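Local structure of cupin 2, conserved barrel domain protein (Shewanella frigidimarina NCIMB 400, 3D82) at residues D[49-54]-D[77-82]. The protein is of unknown function but adopts the cupin barrel fold and binds a nickel ion, consistent with a metal-dependent role. Sequence-based numbering, arbitrary orientation.
Sequences DTDEVF and MYVIPK. With NI (nickel (II) ion), chain L.
Glu52 to Phe54 and Met77 to Ile80 run antiparallel, their axes 4.7 Å apart at closest approach, and Glu52 pairs with Ile80 and Phe54 with Tyr78 through two backbone hydrogen bonds each. Val53 and Val79 form the non-hydrogen-bonded pair between them. On the face of these valines, Val53 divides its branches: CG1, anti to the backbone N (chi1 171°), meets the selenomethionine Met77 at CE, 3.6 Å away, while CG2 lies against Val79 CG2. The opposite face carries Glu52, Phe54 and Ile80; there Ile80 CG1 approaches the Phe54 ring obliquely, 3.7 Å from CE1. Beyond the strand ends the pairing passes to a side chain, for Lys82 N donates to the anti lone pair of Asp51 OD1 at 3.0 Å. Asp51 OD2 accepts from the backbone N of Asn29 of the second subunit, and one carboxylate thus ties the loop at Lys82 to the dimer interface. Replacing Asp51 by alanine removes both oxygens and would probably leave the N-H groups of Lys82 and of Asn29 of the second subunit without these acceptors, weakening the link between the chains. A water bridges Asp49 OD1 and Lys82 NZ, 3.0 Å from the latter. Glu52, extended from the backbone with CG anti to N (chi1 -177°), reaches nickel through OE1 at 2.4 Å; His45, His47 and His86 complete the protein ligands, the three-histidine, one-glutamate set found in many metal-binding cupins. Strand 52-56 lies between 76-80 and 93-101, Phe54 and Ile80 pack inside the barrel on Ile63 of strand 60-65, and Met77 pairs with a strand of the second subunit, continuing the sheet across the interface.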
loop_
_atom_site.group_PDB
_atom_site.type_symbol
_atom_site.label_atom_id
_atom_site.label_comp_id
_atom_site.label_asym_id
_atom_site.label_seq_id
_atom_site.Cartn_x
_atom_site.Cartn_y
_atom_site.Cartn_z
ATOM N N ASP D 49 8.053 0.061 -18.997
ATOM C CA ASP D 49 9.101 0.704 -18.218
ATOM C C ASP D 49 8.903 0.715 -16.712
ATOM O O ASP D 49 9.735 1.284 -16.018
ATOM C CB ASP D 49 9.294 2.137 -18.751
ATOM C CG ASP D 49 9.747 2.168 -20.209
ATOM O OD1 ASP D 49 10.482 1.245 -20.646
ATOM O OD2 ASP D 49 9.383 3.130 -20.922
ATOM N N THR D 50 7.855 0.083 -16.190
ATOM C CA THR D 50 7.665 0.052 -14.734
ATOM C C THR D 50 6.936 -1.180 -14.221
ATOM O O THR D 50 6.015 -1.703 -14.882
ATOM C CB THR D 50 6.887 1.336 -14.224
ATOM O OG1 THR D 50 6.809 1.311 -12.791
ATOM C CG2 THR D 50 5.460 1.421 -14.801
ATOM N N ASP D 51 7.338 -1.620 -13.025
ATOM C CA ASP D 51 6.566 -2.613 -12.285
ATOM C C ASP D 51 5.256 -1.887 -11.863
ATOM O O ASP D 51 5.211 -0.664 -11.807
ATOM C CB ASP D 51 7.254 -3.082 -11.020
ATOM C CG ASP D 51 8.581 -3.764 -11.274
ATOM O OD1 ASP D 51 8.817 -4.297 -12.376
ATOM O OD2 ASP D 51 9.388 -3.745 -10.333
ATOM N N GLU D 52 4.226 -2.658 -11.566
ATOM C CA GLU D 52 2.928 -2.130 -11.148
ATOM C C GLU D 52 2.416 -2.989 -9.992
ATOM O O GLU D 52 2.387 -4.217 -10.102
ATOM C CB GLU D 52 1.941 -2.175 -12.318
ATOM C CG GLU D 52 0.574 -1.575 -12.021
ATOM C CD GLU D 52 -0.348 -1.665 -13.216
ATOM O OE1 GLU D 52 -0.625 -2.793 -13.644
ATOM O OE2 GLU D 52 -0.818 -0.626 -13.734
ATOM N N VAL D 53 2.006 -2.337 -8.908
ATOM C CA VAL D 53 1.496 -3.012 -7.726
ATOM C C VAL D 53 -0.025 -2.959 -7.664
ATOM O O VAL D 53 -0.610 -1.924 -7.915
ATOM C CB VAL D 53 2.123 -2.418 -6.433
ATOM C CG1 VAL D 53 1.419 -2.962 -5.146
ATOM C CG2 VAL D 53 3.635 -2.737 -6.399
ATOM N N PHE D 54 -0.637 -4.105 -7.359
ATOM C CA PHE D 54 -2.061 -4.230 -7.082
ATOM C C PHE D 54 -2.214 -4.678 -5.631
ATOM O O PHE D 54 -1.564 -5.638 -5.207
ATOM C CB PHE D 54 -2.720 -5.303 -7.945
ATOM C CG PHE D 54 -2.948 -4.890 -9.350
ATOM C CD1 PHE D 54 -1.902 -4.931 -10.263
ATOM C CD2 PHE D 54 -4.219 -4.497 -9.785
ATOM C CE1 PHE D 54 -2.107 -4.558 -11.575
ATOM C CE2 PHE D 54 -4.426 -4.112 -11.100
ATOM C CZ PHE D 54 -3.377 -4.145 -12.000
HETATM N N MSE D 77 -1.498 -8.652 -2.087
HETATM C CA MSE D 77 -0.892 -7.848 -3.143
HETATM C C MSE D 77 -0.032 -8.684 -4.084
HETATM O O MSE D 77 0.429 -9.807 -3.742
HETATM C CB MSE D 77 -0.028 -6.699 -2.572
HETATM C CG MSE D 77 1.200 -7.115 -1.789
HETATM SE SE MSE D 77 2.389 -5.654 -1.307
HETATM C CE MSE D 77 3.202 -5.307 -3.072
ATOM N N TYR D 78 0.240 -8.076 -5.231
ATOM C CA TYR D 78 1.073 -8.672 -6.277
ATOM C C TYR D 78 1.780 -7.565 -7.049
ATOM O O TYR D 78 1.170 -6.540 -7.320
ATOM C CB TYR D 78 0.203 -9.511 -7.230
ATOM C CG TYR D 78 1.001 -10.397 -8.140
ATOM C CD1 TYR D 78 1.417 -11.667 -7.720
ATOM C CD2 TYR D 78 1.392 -9.963 -9.407
ATOM C CE1 TYR D 78 2.183 -12.500 -8.570
ATOM C CE2 TYR D 78 2.166 -10.782 -10.267
ATOM C CZ TYR D 78 2.559 -12.045 -9.852
ATOM O OH TYR D 78 3.306 -12.836 -10.710
ATOM N N VAL D 79 3.040 -7.801 -7.425
ATOM C CA VAL D 79 3.822 -6.869 -8.234
ATOM C C VAL D 79 3.869 -7.406 -9.665
ATOM O O VAL D 79 4.377 -8.491 -9.880
ATOM C CB VAL D 79 5.281 -6.734 -7.712
ATOM C CG1 VAL D 79 6.041 -5.725 -8.552
ATOM C CG2 VAL D 79 5.297 -6.347 -6.227
ATOM N N ILE D 80 3.328 -6.663 -10.634
ATOM C CA ILE D 80 3.376 -7.075 -12.045
ATOM C C ILE D 80 4.746 -6.614 -12.554
ATOM O O ILE D 80 4.970 -5.412 -12.612
ATOM C CB ILE D 80 2.286 -6.409 -12.925
ATOM C CG1 ILE D 80 0.857 -6.617 -12.382
ATOM C CG2 ILE D 80 2.408 -6.944 -14.379
ATOM C CD1 ILE D 80 0.344 -7.993 -12.461
ATOM N N PRO D 81 5.683 -7.541 -12.884
ATOM C CA PRO D 81 6.979 -7.023 -13.377
ATOM C C PRO D 81 6.830 -6.278 -14.714
ATOM O O PRO D 81 5.904 -6.581 -15.497
ATOM C CB PRO D 81 7.834 -8.277 -13.521
ATOM C CG PRO D 81 7.135 -9.327 -12.715
ATOM C CD PRO D 81 5.689 -9.015 -12.871
ATOM N N LYS D 82 7.680 -5.279 -14.947
ATOM C CA LYS D 82 7.606 -4.480 -16.183
ATOM C C LYS D 82 7.672 -5.355 -17.435
ATOM O O LYS D 82 8.360 -6.376 -17.446
ATOM C CB LYS D 82 8.694 -3.398 -16.261
ATOM C CG LYS D 82 10.119 -3.869 -16.287
ATOM C CD LYS D 82 11.048 -2.670 -16.418
ATOM C CE LYS D 82 12.495 -3.108 -16.569
ATOM N NZ LYS D 82 13.372 -1.971 -16.947
HETATM NI NI NI L . -1.747 -2.744 -15.793
HETATM O O HOH W 1 12.641 -0.593 -19.479
HETATM O O HOH W 2 4.168 -3.758 -14.973
#